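Local structure of cell division control protein 45 cdc45 putative (Entamoeba histolytica, 6CC2) at residues M1-G5 / T6-E10; D84-S88 / I89-E93; N194-N198 / D199-Y203. The protein probably acts in chromosomal DNA replication as a Cdc45-family protein, the partner of MCM and GINS in the eukaryotic replicative helicase. All coordinates share one frame; numbering follows the deposited sequence.

Overall arrangement
At the N terminus, contact 1 closes the short turn that carries the chain from strand 2-3, at one margin of the six-stranded parallel sheet, into helix 8-20. Contact 2 comes at the end of another strand of that sheet, where inner strand 77-83 gives way through a tight turn to helix 91-95. Contact 3 lies beyond the strands of that parallel sheet in sequence and joins helix 182-192 to helix 199-213. The three follow one another in series, and none nests within or crosses another. The centre of contact 1 is about 19 Å from that of contact 2 and about 20 Å from that of contact 3, and Phe8 of contact 1 rests partly on helix 182-192.

Contact 1 of 3, residues M1-G5 / T6-E10; sequences MIING and TSFEE
Gly5 O is held twice: Phe8 N donates to it over 3.2 Å, and a water donates to it as well. The same water accepts from Glu9 N, linking Gly5 to the residue just after the turn. One residue back, Ser7 N gives Asn4 O a bond of 2.9 Å, fairly straight at 162°. These two overlapping bonds wind the chain up as it leaves strand 2-3, an outermost strand of the parallel sheet, and enters helix 8-20: the first strand-to-helix connection of the fold. Phe8 swings its ring back over this turn. With CG beside its own backbone N (chi1 -70°), one face lies beneath Gly5 CA, which stands 3.5 Å from the ring centroid and almost on the normal, a CH-pi contact. Asn4 O approaches the same ring obliquely, 3.2 Å from Phe8 CD1. Elsewhere on the turn, Ile3 CG2 touches Ser7 CB at 3.7 Å, while the Thr6 methyl CG2 packs against the amide carbon of Asn4. A second water accepts from Asn4 N and lies 2.5 Å from Ser7 OG, joining the strand end to the turn. Beyond the turn, Phe8 packs on Ile125 and on Ile189 of helix 182-192.

Contact 2 of 3, residues D84-S88 / I89-E93; sequences DCAGS and IDVSE
Ala86 and Val91 face each other across a bend in the chain, the methyl Ala86 CB lying 4.0 Å from Val91 CG2. That same valine branch presses closer still on the backbone, reaching Ala86 O at 3.2 Å, because chi1 of 167° sets CG2 beside the valine N and sends CG1 the other way. Ile89 comes to the same oxygen from another direction: its CG1, tucked between its own backbone N and carbonyl carbon (chi1 65°), stands 3.5 Å from Ala86 O, roughly at right angles to the line of approach of Val91 CG2. The chain makes a type I beta turn from Ala86 to Ile89, whose closing bond from Ile89 N to Ala86 O is weak at 3.4 Å. The turn follows strand 77-83 of the parallel sheet, and Asp84, which bonds Ser108 and Thr32, lies close to Asp107, recalling the acidic clusters of RecJ-like DHH phosphoesterases, to which Cdc45 is related. Asn116 fastens the bend from outside, its OD1 accepting from Val91 N and its ND2 making weak bonds to the carbonyls of Ala86, Gly87 and Ile89. Further along, Asp90 is the N-cap of helix 91-95; its OD1 takes a weak bond from Glu93 N, 3.3 Å long. Ser88 turns its hydroxyl to Pro111 O, while Val91 and Ala86 both rest on Ile105 of strand 102-106.

Contact 3 of 3, residues N194-N198 / D199-Y203; sequences NKVEN and DMYWY. With EDO (1,2-ethanediol), chain B.
Tyr201 presents the edge of its ring to Asn198 O, which lies in the ring plane 3.6 Å from Tyr201 CD2. Val196 CG2 approaches the ring obliquely further out, 3.9 Å from Tyr201 CE2. On Tyr203, two residues on, one face carries Asp199 O, displaced toward the rim. Asn198 O also accepts from Tyr201 N at 3.1 Å, and Glu197 O takes Met200 N at 2.8 Å; these successive bonds bring the chain round into helix 199-213. Met200, a selenomethionine, leads back along the preceding loop: extended beyond CG (chi2 175°), it lays SE 3.5 Å from Glu197 N and carries CE on to Lys195 O, at 3.7 Å. Asn198 ND2 makes a weak bond to an ethanediol, probably from the crystallisation liquor. The loop begins where a Schellman motif with Asn194 at C-prime ends helix 182-192, and Met200 and Tyr201 both pack back on Leu187 of that helix. Salt bridges join Lys195 to Asp49, Glu197 to Lys48 and Asp199 to Lys344. Tyr203 lies on helix 33-48, Tyr201 touches helix 219-233, and Trp202 meets Phe342 of strand 338-344.

Contact 1 of 3, residues M1-G5 / T6-E10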
loop_
_atom_site.group_PDB
_atom_site.type_symbol
_atom_site.label_atom_id
_atom_site.label_comp_id
_atom_site.label_asym_id
_atom_site.label_seq_id
_atom_site.Cartn_x
_atom_site.Cartn_y
_atom_site.Cartn_z
HETATM N N MSE A 1 5.416 -10.053 -24.520
HETATM C CA MSE A 1 4.950 -9.013 -25.438
HETATM C C MSE A 1 4.057 -8.015 -24.718
HETATM O O MSE A 1 3.514 -8.313 -23.656
HETATM C CB MSE A 1 4.195 -9.630 -26.613
HETATM C CG MSE A 1 2.963 -10.423 -26.229
HETATM SE SE MSE A 1 2.029 -11.118 -27.799
HETATM C CE MSE A 1 0.665 -12.177 -26.888
ATOM N N ILE A 2 3.935 -6.824 -25.282
ATOM C CA ILE A 2 3.054 -5.787 -24.736
ATOM C C ILE A 2 1.672 -5.939 -25.364
ATOM O O ILE A 2 1.541 -5.991 -26.597
ATOM C CB ILE A 2 3.620 -4.385 -25.003
ATOM C CG1 ILE A 2 4.973 -4.204 -24.309
ATOM C CG2 ILE A 2 2.631 -3.317 -24.548
ATOM C CD1 ILE A 2 4.917 -4.269 -22.820
ATOM N N ILE A 3 0.647 -6.028 -24.518
ATOM C CA ILE A 3 -0.752 -6.074 -24.952
ATOM C C ILE A 3 -1.371 -4.724 -24.619
ATOM O O ILE A 3 -1.299 -4.273 -23.472
ATOM C CB ILE A 3 -1.528 -7.207 -24.253
ATOM C CG1 ILE A 3 -0.816 -8.549 -24.420
ATOM C CG2 ILE A 3 -2.949 -7.297 -24.787
ATOM C CD1 ILE A 3 -0.493 -8.916 -25.853
ATOM N N ASN A 4 -1.968 -4.086 -25.607
ATOM C CA ASN A 4 -2.604 -2.790 -25.434
ATOM C C ASN A 4 -4.086 -2.907 -25.795
ATOM O O ASN A 4 -4.596 -3.994 -26.059
ATOM C CB ASN A 4 -1.885 -1.727 -26.275
ATOM C CG ASN A 4 -2.175 -1.858 -27.754
ATOM O OD1 ASN A 4 -1.629 -2.726 -28.435
ATOM N ND2 ASN A 4 -3.032 -0.987 -28.264
ATOM N N GLY A 5 -4.774 -1.766 -25.813
ATOM C CA GLY A 5 -6.216 -1.771 -25.980
ATOM C C GLY A 5 -6.687 -2.386 -27.279
ATOM O O GLY A 5 -7.790 -2.933 -27.345
ATOM N N THR A 6 -5.881 -2.281 -28.336
ATOM C CA THR A 6 -6.280 -2.858 -29.606
ATOM C C THR A 6 -6.399 -4.378 -29.551
ATOM O O THR A 6 -6.956 -4.965 -30.487
ATOM C CB THR A 6 -5.282 -2.455 -30.696
ATOM O OG1 THR A 6 -5.835 -2.755 -31.980
ATOM C CG2 THR A 6 -3.972 -3.203 -30.527
ATOM N N SER A 7 -5.908 -5.020 -28.493
ATOM C CA SER A 7 -5.939 -6.469 -28.364
ATOM C C SER A 7 -6.881 -6.957 -27.273
ATOM O O SER A 7 -6.987 -8.169 -27.068
ATOM C CB SER A 7 -4.523 -7.005 -28.077
ATOM O OG SER A 7 -3.621 -6.613 -29.100
ATOM N N PHE A 8 -7.563 -6.056 -26.563
ATOM C CA PHE A 8 -8.394 -6.490 -25.445
ATOM C C PHE A 8 -9.544 -7.374 -25.921
ATOM O O PHE A 8 -9.925 -8.333 -25.240
ATOM C CB PHE A 8 -8.953 -5.282 -24.685
ATOM C CG PHE A 8 -7.928 -4.498 -23.906
ATOM C CD1 PHE A 8 -6.638 -4.961 -23.738
ATOM C CD2 PHE A 8 -8.279 -3.287 -23.334
ATOM C CE1 PHE A 8 -5.708 -4.227 -23.004
ATOM C CE2 PHE A 8 -7.357 -2.541 -22.606
ATOM C CZ PHE A 8 -6.071 -3.018 -22.450
ATOM N N GLU A 9 -10.125 -7.049 -27.075
ATOM C CA GLU A 9 -11.233 -7.845 -27.599
ATOM C C GLU A 9 -10.788 -9.278 -27.876
ATOM O O GLU A 9 -11.444 -10.240 -27.457
ATOM C CB GLU A 9 -11.797 -7.194 -28.860
ATOM C CG GLU A 9 -13.087 -7.840 -29.347
ATOM C CD GLU A 9 -13.624 -7.196 -30.614
ATOM O OE1 GLU A 9 -13.051 -6.179 -31.060
ATOM O OE2 GLU A 9 -14.617 -7.714 -31.163
ATOM N N GLU A 10 -9.662 -9.440 -28.575
ATOM C CA GLU A 10 -9.143 -10.776 -28.840
ATOM C C GLU A 10 -8.808 -11.503 -27.543
ATOM O O GLU A 10 -9.043 -12.711 -27.412
ATOM C CB GLU A 10 -7.915 -10.676 -29.743
ATOM C CG GLU A 10 -7.288 -12.016 -30.100
ATOM C CD GLU A 10 -6.053 -11.871 -30.970
ATOM O OE1 GLU A 10 -5.818 -10.761 -31.494
ATOM O OE2 GLU A 10 -5.316 -12.866 -31.124
HETATM O O HOH W 1 -1.632 -5.159 -28.506
HETATM O O HOH W 2 -9.774 -4.666 -28.403
#

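Contact 2 of 3, residues D84-S88 / I89-E93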
loop_
_atom_site.group_PDB
_atom_site.type_symbol
_atom_site.label_atom_id
_atom_site.label_comp_id
_atom_site.label_asym_id
_atom_site.label_seq_id
_atom_site.Cartn_x
_atom_site.Cartn_y
_atom_site.Cartn_z
ATOM N N ASP A 84 0.128 -6.948 -10.101
ATOM C CA ASP A 84 1.075 -6.073 -9.373
ATOM C C ASP A 84 2.342 -6.818 -8.978
ATOM O O ASP A 84 3.032 -6.450 -8.042
ATOM C CB ASP A 84 0.429 -5.384 -8.167
ATOM C CG ASP A 84 0.773 -3.875 -8.094
ATOM O OD1 ASP A 84 1.429 -3.354 -9.026
ATOM O OD2 ASP A 84 0.378 -3.201 -7.110
ATOM N N CYS A 85 2.674 -7.867 -9.724
ATOM C CA CYS A 85 3.943 -8.558 -9.603
ATOM C C CYS A 85 4.255 -9.213 -10.944
ATOM O O CYS A 85 3.410 -9.248 -11.844
ATOM C CB CYS A 85 3.912 -9.606 -8.490
ATOM S SG CYS A 85 2.688 -10.926 -8.723
ATOM N N ALA A 86 5.495 -9.686 -11.067
ATOM C CA ALA A 86 6.001 -10.517 -12.147
ATOM C C ALA A 86 6.437 -9.749 -13.384
ATOM O O ALA A 86 7.242 -10.257 -14.170
ATOM C CB ALA A 86 4.962 -11.557 -12.578
ATOM N N GLY A 87 5.935 -8.530 -13.584
ATOM C CA GLY A 87 6.268 -7.808 -14.806
ATOM C C GLY A 87 7.744 -7.475 -14.944
ATOM O O GLY A 87 8.260 -7.395 -16.057
ATOM N N SER A 88 8.437 -7.247 -13.828
ATOM C CA SER A 88 9.821 -6.797 -13.872
ATOM C C SER A 88 10.828 -7.899 -13.548
ATOM O O SER A 88 12.026 -7.613 -13.439
ATOM C CB SER A 88 10.013 -5.604 -12.936
ATOM O OG SER A 88 9.238 -4.506 -13.428
ATOM N N ILE A 89 10.395 -9.151 -13.448
ATOM C CA ILE A 89 11.318 -10.261 -13.281
ATOM C C ILE A 89 11.282 -11.135 -14.534
ATOM O O ILE A 89 10.374 -11.043 -15.356
ATOM C CB ILE A 89 11.016 -11.082 -12.031
ATOM C CG1 ILE A 89 9.657 -11.761 -12.152
ATOM C CG2 ILE A 89 11.062 -10.202 -10.794
ATOM C CD1 ILE A 89 9.438 -12.858 -11.116
ATOM N N ASP A 90 12.277 -12.009 -14.655
ATOM C CA ASP A 90 12.382 -12.930 -15.789
ATOM C C ASP A 90 11.421 -14.087 -15.533
ATOM O O ASP A 90 11.782 -15.100 -14.938
ATOM C CB ASP A 90 13.822 -13.396 -15.954
ATOM C CG ASP A 90 14.040 -14.196 -17.227
ATOM O OD1 ASP A 90 13.042 -14.597 -17.859
ATOM O OD2 ASP A 90 15.218 -14.418 -17.591
ATOM N N VAL A 91 10.175 -13.922 -15.998
ATOM C CA VAL A 91 9.109 -14.871 -15.694
ATOM C C VAL A 91 9.417 -16.250 -16.260
ATOM O O VAL A 91 9.185 -17.271 -15.598
ATOM C CB VAL A 91 7.766 -14.346 -16.237
ATOM C CG1 VAL A 91 6.717 -15.456 -16.227
ATOM C CG2 VAL A 91 7.295 -13.173 -15.435
ATOM N N SER A 92 9.911 -16.310 -17.498
ATOM C CA SER A 92 10.240 -17.599 -18.096
ATOM C C SER A 92 11.283 -18.340 -17.271
ATOM O O SER A 92 11.204 -19.564 -17.105
ATOM C CB SER A 92 10.740 -17.398 -19.533
ATOM O OG SER A 92 11.083 -18.629 -20.125
ATOM N N GLU A 93 12.274 -17.619 -16.755
ATOM C CA GLU A 93 13.291 -18.246 -15.915
ATOM C C GLU A 93 12.689 -18.759 -14.617
ATOM O O GLU A 93 13.047 -19.847 -14.146
ATOM C CB GLU A 93 14.411 -17.250 -15.636
ATOM C CG GLU A 93 15.503 -17.757 -14.710
ATOM C CD GLU A 93 16.662 -16.783 -14.607
ATOM O OE1 GLU A 93 17.780 -17.135 -15.039
ATOM O OE2 GLU A 93 16.452 -15.657 -14.107
#

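Contact 3 of 3, residues N194-N198 / D199-Y203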
loop_
_atom_site.group_PDB
_atom_site.type_symbol
_atom_site.label_atom_id
_atom_site.label_comp_id
_atom_site.label_asym_id
_atom_site.label_seq_id
_atom_site.Cartn_x
_atom_site.Cartn_y
_atom_site.Cartn_z
ATOM N N ASN A 194 -16.792 -2.257 -23.556
ATOM C CA ASN A 194 -18.162 -1.822 -23.252
ATOM C C ASN A 194 -18.760 -2.637 -22.105
ATOM O O ASN A 194 -19.927 -3.021 -22.124
ATOM C CB ASN A 194 -19.044 -1.881 -24.491
ATOM C CG ASN A 194 -18.877 -0.667 -25.375
ATOM O OD1 ASN A 194 -18.523 0.412 -24.897
ATOM N ND2 ASN A 194 -19.145 -0.826 -26.658
ATOM N N LYS A 195 -17.947 -2.902 -21.093
ATOM C CA LYS A 195 -18.381 -3.665 -19.925
ATOM C C LYS A 195 -18.280 -2.846 -18.651
ATOM O O LYS A 195 -18.319 -3.408 -17.546
ATOM C CB LYS A 195 -17.546 -4.950 -19.789
ATOM C CG LYS A 195 -17.542 -5.812 -21.057
ATOM C CD LYS A 195 -16.581 -6.994 -20.909
ATOM C CE LYS A 195 -17.277 -8.224 -20.377
ATOM N NZ LYS A 195 -18.198 -8.815 -21.396
ATOM N N VAL A 196 -18.114 -1.532 -18.758
ATOM C CA VAL A 196 -17.903 -0.731 -17.569
ATOM C C VAL A 196 -19.191 -0.639 -16.761
ATOM O O VAL A 196 -20.291 -0.466 -17.314
ATOM C CB VAL A 196 -17.351 0.655 -17.946
ATOM C CG1 VAL A 196 -18.288 1.418 -18.818
ATOM C CG2 VAL A 196 -17.039 1.451 -16.675
ATOM N N GLU A 197 -19.060 -0.836 -15.453
ATOM C CA GLU A 197 -20.083 -0.507 -14.472
ATOM C C GLU A 197 -19.572 0.661 -13.637
ATOM O O GLU A 197 -18.398 0.704 -13.261
ATOM C CB GLU A 197 -20.381 -1.708 -13.577
ATOM C CG GLU A 197 -20.856 -2.931 -14.350
ATOM C CD GLU A 197 -20.859 -4.186 -13.504
ATOM O OE1 GLU A 197 -20.149 -5.146 -13.865
ATOM O OE2 GLU A 197 -21.572 -4.211 -12.480
ATOM N N ASN A 198 -20.436 1.635 -13.364
ATOM C CA ASN A 198 -19.916 2.885 -12.817
ATOM C C ASN A 198 -19.298 2.710 -11.421
ATOM O O ASN A 198 -18.429 3.487 -11.062
ATOM C CB ASN A 198 -20.989 3.953 -12.820
ATOM C CG ASN A 198 -21.260 4.480 -14.216
ATOM O OD1 ASN A 198 -20.782 3.911 -15.202
ATOM N ND2 ASN A 198 -22.035 5.539 -14.315
ATOM N N ASP A 199 -19.675 1.650 -10.682
ATOM C CA ASP A 199 -19.007 1.371 -9.409
ATOM C C ASP A 199 -17.506 1.142 -9.588
ATOM O O ASP A 199 -16.725 1.318 -8.642
ATOM C CB ASP A 199 -19.628 0.135 -8.755
ATOM C CG ASP A 199 -20.756 0.474 -7.808
ATOM O OD1 ASP A 199 -20.836 1.634 -7.353
ATOM O OD2 ASP A 199 -21.555 -0.431 -7.507
HETATM N N MSE A 200 -17.083 0.695 -10.772
HETATM C CA MSE A 200 -15.663 0.463 -11.017
HETATM C C MSE A 200 -14.824 1.732 -10.795
HETATM O O MSE A 200 -13.633 1.654 -10.489
HETATM C CB MSE A 200 -15.455 -0.047 -12.428
HETATM C CG MSE A 200 -16.003 -1.429 -12.666
HETATM SE SE MSE A 200 -15.836 -1.934 -14.517
HETATM C CE MSE A 200 -16.437 -3.756 -14.325
ATOM N N TYR A 201 -15.431 2.907 -10.916
ATOM C CA TYR A 201 -14.678 4.138 -10.672
ATOM C C TYR A 201 -14.375 4.342 -9.187
ATOM O O TYR A 201 -13.309 4.865 -8.826
ATOM C CB TYR A 201 -15.436 5.338 -11.243
ATOM C CG TYR A 201 -15.329 5.404 -12.760
ATOM C CD1 TYR A 201 -14.280 6.089 -13.360
ATOM C CD2 TYR A 201 -16.246 4.753 -13.582
ATOM C CE1 TYR A 201 -14.160 6.140 -14.742
ATOM C CE2 TYR A 201 -16.138 4.811 -14.961
ATOM C CZ TYR A 201 -15.089 5.511 -15.532
ATOM O OH TYR A 201 -14.971 5.552 -16.904
ATOM N N TRP A 202 -15.309 3.975 -8.306
ATOM C CA TRP A 202 -15.026 3.960 -6.871
ATOM C C TRP A 202 -13.849 3.050 -6.558
ATOM O O TRP A 202 -12.909 3.436 -5.854
ATOM C CB TRP A 202 -16.280 3.501 -6.128
ATOM C CG TRP A 202 -16.141 3.219 -4.665
ATOM C CD1 TRP A 202 -16.435 2.039 -4.033
ATOM C CD2 TRP A 202 -15.723 4.127 -3.644
ATOM N NE1 TRP A 202 -16.267 2.166 -2.684
ATOM C CE2 TRP A 202 -15.805 3.436 -2.414
ATOM C CE3 TRP A 202 -15.326 5.473 -3.637
ATOM C CZ2 TRP A 202 -15.478 4.038 -1.195
ATOM C CZ3 TRP A 202 -14.985 6.058 -2.433
ATOM C CH2 TRP A 202 -15.067 5.345 -1.227
ATOM N N TYR A 203 -13.880 1.824 -7.089
ATOM C CA TYR A 203 -12.765 0.900 -6.854
ATOM C C TYR A 203 -11.482 1.467 -7.440
ATOM O O TYR A 203 -10.441 1.478 -6.787
ATOM C CB TYR A 203 -13.111 -0.463 -7.455
ATOM C CG TYR A 203 -14.401 -1.056 -6.899
ATOM C CD1 TYR A 203 -14.789 -0.839 -5.596
ATOM C CD2 TYR A 203 -15.224 -1.835 -7.702
ATOM C CE1 TYR A 203 -15.972 -1.367 -5.089
ATOM C CE2 TYR A 203 -16.412 -2.374 -7.215
ATOM C CZ TYR A 203 -16.775 -2.133 -5.898
ATOM O OH TYR A 203 -17.932 -2.643 -5.382
HETATM C C1 EDO B . -22.010 8.655 -10.377
HETATM O O1 EDO B . -21.315 9.687 -10.714
HETATM C C2 EDO B . -22.070 7.697 -11.568
HETATM O O2 EDO B . -23.046 6.725 -11.278
#